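Local coordinates for Oxidored_FMN domain-containing protein ([Pseudomonas] geniculata N1, PDB 6L6J), which probably oxidises the amine 6-hydroxypseudooxynicotine, using flavin mononucleotide and a [4Fe-4S] cluster as redox cofactors, at residues 30-44 with 359-373. Residues are numbered along the deposited sequence; the frame is centred on the assembly and turned at random.
Sequences ATAMGMTALEEMIAF and RIRCTQNPSAGEEHV. With FMN (flavin mononucleotide), chain B; SF4 (iron/sulfur cluster), chain C.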
loop_
_atom_site.group_PDB
_atom_site.type_symbol
_atom_site.label_atom_id
_atom_site.label_comp_id
_atom_site.label_asym_id
_atom_site.label_seq_id
_atom_site.Cartn_x
_atom_site.Cartn_y
_atom_site.Cartn_z
ATOM N N ALA A 30 -5.541 4.370 7.116
ATOM C CA ALA A 30 -4.666 4.374 8.309
ATOM C C ALA A 30 -3.258 4.765 7.892
ATOM O O ALA A 30 -2.841 4.392 6.789
ATOM C CB ALA A 30 -4.660 3.028 8.984
ATOM N N THR A 31 -2.566 5.488 8.767
ATOM C CA THR A 31 -1.154 5.912 8.567
ATOM C C THR A 31 -0.242 5.263 9.614
ATOM O O THR A 31 0.993 5.443 9.481
ATOM C CB THR A 31 -1.059 7.444 8.604
ATOM O OG1 THR A 31 -1.888 7.869 9.684
ATOM C CG2 THR A 31 -1.475 8.080 7.296
ATOM N N ALA A 32 -0.826 4.567 10.601
ATOM C CA ALA A 32 -0.122 3.930 11.743
ATOM C C ALA A 32 0.695 4.954 12.538
ATOM O O ALA A 32 1.737 4.586 13.076
ATOM C CB ALA A 32 0.752 2.805 11.249
ATOM N N MET A 33 0.267 6.208 12.525
ATOM C CA MET A 33 0.613 7.261 13.510
ATOM C C MET A 33 -0.682 7.540 14.266
ATOM O O MET A 33 -1.728 7.775 13.574
ATOM C CB MET A 33 1.041 8.571 12.835
ATOM C CG MET A 33 1.853 8.399 11.589
ATOM S SD MET A 33 1.407 9.610 10.330
ATOM C CE MET A 33 2.649 9.213 9.099
ATOM N N GLY A 34 -0.673 7.494 15.586
ATOM C CA GLY A 34 -1.930 7.665 16.340
ATOM C C GLY A 34 -1.969 9.027 17.001
ATOM O O GLY A 34 -1.410 9.985 16.417
ATOM N N MET A 35 -2.540 9.077 18.208
ATOM C CA MET A 35 -2.454 10.241 19.123
ATOM C C MET A 35 -1.033 10.308 19.670
ATOM O O MET A 35 -0.595 11.390 20.110
ATOM C CB MET A 35 -3.452 10.098 20.276
ATOM C CG MET A 35 -4.843 9.755 19.789
ATOM S SD MET A 35 -5.322 10.737 18.327
ATOM C CE MET A 35 -6.126 12.120 19.146
ATOM N N THR A 36 -0.340 9.182 19.601
ATOM C CA THR A 36 1.035 9.001 20.116
ATOM C C THR A 36 2.012 9.729 19.174
ATOM O O THR A 36 3.103 10.070 19.632
ATOM C CB THR A 36 1.237 7.504 20.380
ATOM O OG1 THR A 36 0.323 6.766 19.566
ATOM C CG2 THR A 36 0.936 7.122 21.813
ATOM N N ALA A 37 1.616 10.016 17.930
ATOM C CA ALA A 37 2.460 10.674 16.902
ATOM C C ALA A 37 1.603 11.677 16.116
ATOM O O ALA A 37 1.460 11.556 14.873
ATOM C CB ALA A 37 3.100 9.639 16.009
ATOM N N LEU A 38 1.073 12.662 16.840
ATOM C CA LEU A 38 0.151 13.713 16.329
ATOM C C LEU A 38 0.817 14.478 15.173
ATOM O O LEU A 38 0.140 14.770 14.177
ATOM C CB LEU A 38 -0.206 14.633 17.503
ATOM C CG LEU A 38 -1.394 15.573 17.311
ATOM C CD1 LEU A 38 -2.667 14.801 17.015
ATOM C CD2 LEU A 38 -1.571 16.460 18.543
ATOM N N GLU A 39 2.100 14.813 15.316
ATOM C CA GLU A 39 2.809 15.713 14.368
ATOM C C GLU A 39 2.953 14.999 13.020
ATOM O O GLU A 39 2.829 15.670 11.956
ATOM C CB GLU A 39 4.139 16.157 14.973
ATOM C CG GLU A 39 3.972 17.081 16.171
ATOM C CD GLU A 39 3.555 18.499 15.814
ATOM O OE1 GLU A 39 2.824 19.127 16.630
ATOM O OE2 GLU A 39 3.959 18.980 14.717
ATOM N N GLU A 40 3.172 13.685 13.070
ATOM C CA GLU A 40 3.262 12.796 11.876
ATOM C C GLU A 40 1.923 12.879 11.116
ATOM O O GLU A 40 1.917 13.220 9.913
ATOM C CB GLU A 40 3.650 11.379 12.310
ATOM C CG GLU A 40 4.900 11.344 13.175
ATOM C CD GLU A 40 5.580 9.994 13.369
ATOM O OE1 GLU A 40 4.969 8.947 13.023
ATOM O OE2 GLU A 40 6.708 9.990 13.922
ATOM N N MET A 41 0.826 12.597 11.814
ATOM C CA MET A 41 -0.563 12.674 11.304
ATOM C C MET A 41 -0.842 14.062 10.701
ATOM O O MET A 41 -1.249 14.130 9.537
ATOM C CB MET A 41 -1.500 12.395 12.474
ATOM C CG MET A 41 -2.951 12.464 12.133
ATOM S SD MET A 41 -3.838 11.787 13.551
ATOM C CE MET A 41 -3.656 10.042 13.197
ATOM N N ILE A 42 -0.595 15.130 11.466
ATOM C CA ILE A 42 -0.776 16.547 11.039
ATOM C C ILE A 42 -0.019 16.769 9.723
ATOM O O ILE A 42 -0.677 17.076 8.736
ATOM C CB ILE A 42 -0.371 17.521 12.169
ATOM C CG1 ILE A 42 -1.476 17.641 13.221
ATOM C CG2 ILE A 42 0.013 18.889 11.644
ATOM C CD1 ILE A 42 -1.001 18.198 14.565
ATOM N N ALA A 43 1.299 16.607 9.707
ATOM C CA ALA A 43 2.180 16.836 8.529
ATOM C C ALA A 43 1.731 15.940 7.355
ATOM O O ALA A 43 1.733 16.390 6.191
ATOM C CB ALA A 43 3.627 16.570 8.913
ATOM N N PHE A 44 1.358 14.694 7.642
ATOM C CA PHE A 44 0.875 13.747 6.612
ATOM C C PHE A 44 -0.350 14.359 5.947
ATOM O O PHE A 44 -0.297 14.570 4.754
ATOM C CB PHE A 44 0.568 12.355 7.178
ATOM C CG PHE A 44 0.230 11.365 6.094
ATOM C CD1 PHE A 44 1.235 10.672 5.423
ATOM C CD2 PHE A 44 -1.093 11.165 5.699
ATOM C CE1 PHE A 44 0.928 9.793 4.391
ATOM C CE2 PHE A 44 -1.398 10.292 4.661
ATOM C CZ PHE A 44 -0.387 9.610 4.011
ATOM N N ARG A 359 4.547 2.989 11.142
ATOM C CA ARG A 359 4.505 4.203 10.265
ATOM C C ARG A 359 4.436 3.795 8.780
ATOM O O ARG A 359 5.234 2.938 8.354
ATOM C CB ARG A 359 5.745 5.082 10.517
ATOM C CG ARG A 359 5.600 6.525 10.058
ATOM C CD ARG A 359 6.662 7.455 10.613
ATOM N NE ARG A 359 7.874 7.468 9.796
ATOM C CZ ARG A 359 9.012 6.821 10.073
ATOM N NH1 ARG A 359 9.140 6.071 11.149
ATOM N NH2 ARG A 359 10.039 6.929 9.260
ATOM N N ILE A 360 3.528 4.412 8.033
ATOM C CA ILE A 360 3.285 4.184 6.571
ATOM C C ILE A 360 4.494 4.660 5.751
ATOM O O ILE A 360 5.172 5.593 6.172
ATOM C CB ILE A 360 1.981 4.879 6.124
ATOM C CG1 ILE A 360 1.621 4.561 4.663
ATOM C CG2 ILE A 360 2.060 6.381 6.347
ATOM C CD1 ILE A 360 0.231 4.999 4.261
ATOM N N ARG A 361 4.758 4.006 4.624
ATOM C CA ARG A 361 5.758 4.436 3.606
ATOM C C ARG A 361 5.159 4.205 2.216
ATOM O O ARG A 361 4.158 3.481 2.135
ATOM C CB ARG A 361 7.071 3.653 3.733
ATOM C CG ARG A 361 7.023 2.260 3.114
ATOM C CD ARG A 361 8.117 1.365 3.644
ATOM N NE ARG A 361 9.435 1.824 3.222
ATOM C CZ ARG A 361 10.580 1.299 3.644
ATOM N NH1 ARG A 361 10.565 0.304 4.520
ATOM N NH2 ARG A 361 11.733 1.783 3.204
ATOM N N CYS A 362 5.798 4.739 1.174
ATOM C CA CYS A 362 5.382 4.587 -0.251
ATOM C C CYS A 362 6.611 4.364 -1.139
ATOM O O CYS A 362 7.583 5.124 -1.042
ATOM C CB CYS A 362 4.611 5.802 -0.748
ATOM S SG CYS A 362 4.102 5.686 -2.484
ATOM N N THR A 363 6.557 3.340 -1.986
ATOM C CA THR A 363 7.639 3.021 -2.954
ATOM C C THR A 363 7.896 4.229 -3.879
ATOM O O THR A 363 9.117 4.502 -4.220
ATOM C CB THR A 363 7.265 1.770 -3.746
ATOM O OG1 THR A 363 6.888 0.816 -2.753
ATOM C CG2 THR A 363 8.394 1.298 -4.640
ATOM N N GLN A 364 6.808 4.901 -4.299
ATOM C CA GLN A 364 6.869 5.949 -5.351
ATOM C C GLN A 364 7.249 7.278 -4.701
ATOM O O GLN A 364 8.095 7.985 -5.268
ATOM C CB GLN A 364 5.545 6.093 -6.101
ATOM C CG GLN A 364 5.338 5.151 -7.278
ATOM C CD GLN A 364 6.224 5.487 -8.450
ATOM O OE1 GLN A 364 7.452 5.488 -8.336
ATOM N NE2 GLN A 364 5.611 5.759 -9.599
ATOM N N ASN A 365 6.686 7.554 -3.530
ATOM C CA ASN A 365 6.805 8.857 -2.830
ATOM C C ASN A 365 7.510 8.645 -1.490
ATOM O O ASN A 365 6.845 8.533 -0.465
ATOM C CB ASN A 365 5.414 9.494 -2.712
ATOM C CG ASN A 365 5.378 10.765 -1.898
ATOM O OD1 ASN A 365 6.393 11.475 -1.775
ATOM N ND2 ASN A 365 4.221 11.027 -1.306
ATOM N N PRO A 366 8.866 8.612 -1.436
ATOM C CA PRO A 366 9.587 8.455 -0.162
ATOM C C PRO A 366 9.145 9.397 0.984
ATOM O O PRO A 366 9.292 9.001 2.159
ATOM C CB PRO A 366 11.040 8.770 -0.548
ATOM C CG PRO A 366 11.118 8.340 -2.000
ATOM C CD PRO A 366 9.776 8.718 -2.587
ATOM N N SER A 367 8.596 10.572 0.631
ATOM C CA SER A 367 8.111 11.628 1.557
ATOM C C SER A 367 6.933 11.108 2.396
ATOM O O SER A 367 6.747 11.611 3.537
ATOM C CB SER A 367 7.722 12.899 0.805
ATOM O OG SER A 367 6.313 13.118 0.829
ATOM N N ALA A 368 6.148 10.165 1.861
ATOM C CA ALA A 368 4.962 9.597 2.549
ATOM C C ALA A 368 5.420 9.025 3.889
ATOM O O ALA A 368 6.225 8.102 3.855
ATOM C CB ALA A 368 4.289 8.534 1.706
ATOM N N GLY A 369 4.928 9.598 4.995
ATOM C CA GLY A 369 5.227 9.185 6.381
ATOM C C GLY A 369 6.548 9.737 6.897
ATOM O O GLY A 369 6.916 9.357 8.023
ATOM N N GLU A 370 7.230 10.575 6.105
ATOM C CA GLU A 370 8.494 11.264 6.485
ATOM C C GLU A 370 8.290 12.785 6.573
ATOM O O GLU A 370 9.314 13.496 6.786
ATOM C CB GLU A 370 9.597 11.027 5.444
ATOM C CG GLU A 370 10.013 9.583 5.267
ATOM C CD GLU A 370 10.423 8.872 6.537
ATOM O OE1 GLU A 370 11.299 9.399 7.263
ATOM O OE2 GLU A 370 9.848 7.774 6.788
ATOM N N GLU A 371 7.066 13.284 6.361
ATOM C CA GLU A 371 6.763 14.749 6.295
ATOM C C GLU A 371 7.287 15.440 7.576
ATOM O O GLU A 371 7.986 16.483 7.465
ATOM C CB GLU A 371 5.260 15.001 6.099
ATOM C CG GLU A 371 4.682 14.449 4.797
ATOM C CD GLU A 371 4.124 13.024 4.810
ATOM O OE1 GLU A 371 4.326 12.276 5.783
ATOM O OE2 GLU A 371 3.483 12.653 3.808
ATOM N N HIS A 372 7.011 14.850 8.753
ATOM C CA HIS A 372 7.441 15.367 10.083
ATOM C C HIS A 372 8.785 14.760 10.485
ATOM O O HIS A 372 9.641 15.544 10.860
ATOM C CB HIS A 372 6.400 15.098 11.174
ATOM C CG HIS A 372 6.913 15.454 12.525
ATOM N ND1 HIS A 372 6.895 16.755 13.005
ATOM C CD2 HIS A 372 7.526 14.703 13.479
ATOM C CE1 HIS A 372 7.434 16.782 14.219
ATOM N NE2 HIS A 372 7.832 15.534 14.535
ATOM N N VAL A 373 8.944 13.432 10.434
ATOM C CA VAL A 373 10.127 12.694 10.983
ATOM C C VAL A 373 11.415 13.219 10.331
ATOM O O VAL A 373 12.441 13.382 11.028
ATOM C CB VAL A 373 10.015 11.166 10.791
ATOM C CG1 VAL A 373 11.366 10.479 10.912
ATOM C CG2 VAL A 373 9.030 10.521 11.760
HETATM N N1 FMN B . -10.078 1.907 4.628
HETATM C C2 FMN B . -10.808 2.194 5.754
HETATM O O2 FMN B . -12.038 2.203 5.649
HETATM N N3 FMN B . -10.284 2.497 6.949
HETATM C C4 FMN B . -8.953 2.537 7.125
HETATM O O4 FMN B . -8.474 2.812 8.224
HETATM C C4A FMN B . -8.071 2.212 5.969
HETATM N N5 FMN B . -6.721 2.228 6.082
HETATM C C5A FMN B . -5.966 2.003 4.983
HETATM C C6 FMN B . -4.579 2.092 5.075
HETATM C C7 FMN B . -3.816 1.881 3.944
HETATM C C7M FMN B . -2.343 1.916 4.074
HETATM C C8 FMN B . -4.445 1.599 2.648
HETATM C C8M FMN B . -3.634 1.329 1.415
HETATM C C9 FMN B . -5.807 1.510 2.538
HETATM C C9A FMN B . -6.610 1.713 3.653
HETATM N N10 FMN B . -8.008 1.674 3.551
HETATM C C10 FMN B . -8.741 1.919 4.686
HETATM C "C1'" FMN B . -8.717 1.395 2.262
HETATM C "C2'" FMN B . -8.788 2.648 1.409
HETATM O "O2'" FMN B . -9.636 3.559 2.083
HETATM C "C3'" FMN B . -9.344 2.392 0.040
HETATM O "O3'" FMN B . -10.704 1.975 0.167
HETATM C "C4'" FMN B . -8.571 1.351 -0.769
HETATM O "O4'" FMN B . -7.147 1.569 -0.630
HETATM C "C5'" FMN B . -8.991 1.365 -2.232
HETATM O "O5'" FMN B . -8.690 2.641 -2.768
HETATM P P FMN B . -7.295 2.897 -3.550
HETATM O O1P FMN B . -7.334 2.004 -4.770
HETATM O O2P FMN B . -7.365 4.362 -3.847
HETATM O O3P FMN B . -6.206 2.527 -2.561
HETATM FE FE1 SF4 C . 3.058 1.155 -3.707
HETATM FE FE2 SF4 C . 0.762 3.001 -4.388
HETATM FE FE3 SF4 C . 3.081 3.988 -2.785
HETATM FE FE4 SF4 C . 1.067 2.107 -1.549
HETATM S S1 SF4 C . 0.961 3.951 -2.500
HETATM S S2 SF4 C . 3.187 2.091 -1.820
HETATM S S3 SF4 C . 0.922 1.112 -3.400
HETATM S S4 SF4 C . 2.877 3.059 -4.632
HETATM O O HOH W 1 4.270 12.861 8.658
#
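A chi1 of -174° sets CG1 of I360 opposite its backbone N and brings I360 CD1 to 4.0 Å from the FMN methyl C7M, beside A30 O, while CG2 stays back against T31, M33 and F44. The contact joins the loop after the first strand of the TIM barrel and helix 38-51 to the cluster-binding loop, where C362 SG binds FE3 of the iron/sulfur cluster at 2.0 Å. One direct backbone bond spans the segments: I360 N donates to T31 O (3.1 Å), from above the carbonyl plane. Near the helix start, E39 CB sits over a face of the H372 ring, 3.5 Å from its centroid and 15° off the normal, a CH-pi contact; the E39 carboxylate itself pairs with R88. R359 bends at chi3 (86°), and its NH2 meets E370 OE2 on the syn side in a salt bridge (2.6 Å), while NE donates to G369 O (2.8 Å). An alanine here would remove both bonds and the methylenes beside E40, and would probably leave the buried E370 carboxylate without its cationic partner. E371 OE2 pairs with R48, whereas a water donates to E40 O (2.7 Å) and to E371 OE1 (2.9 Å).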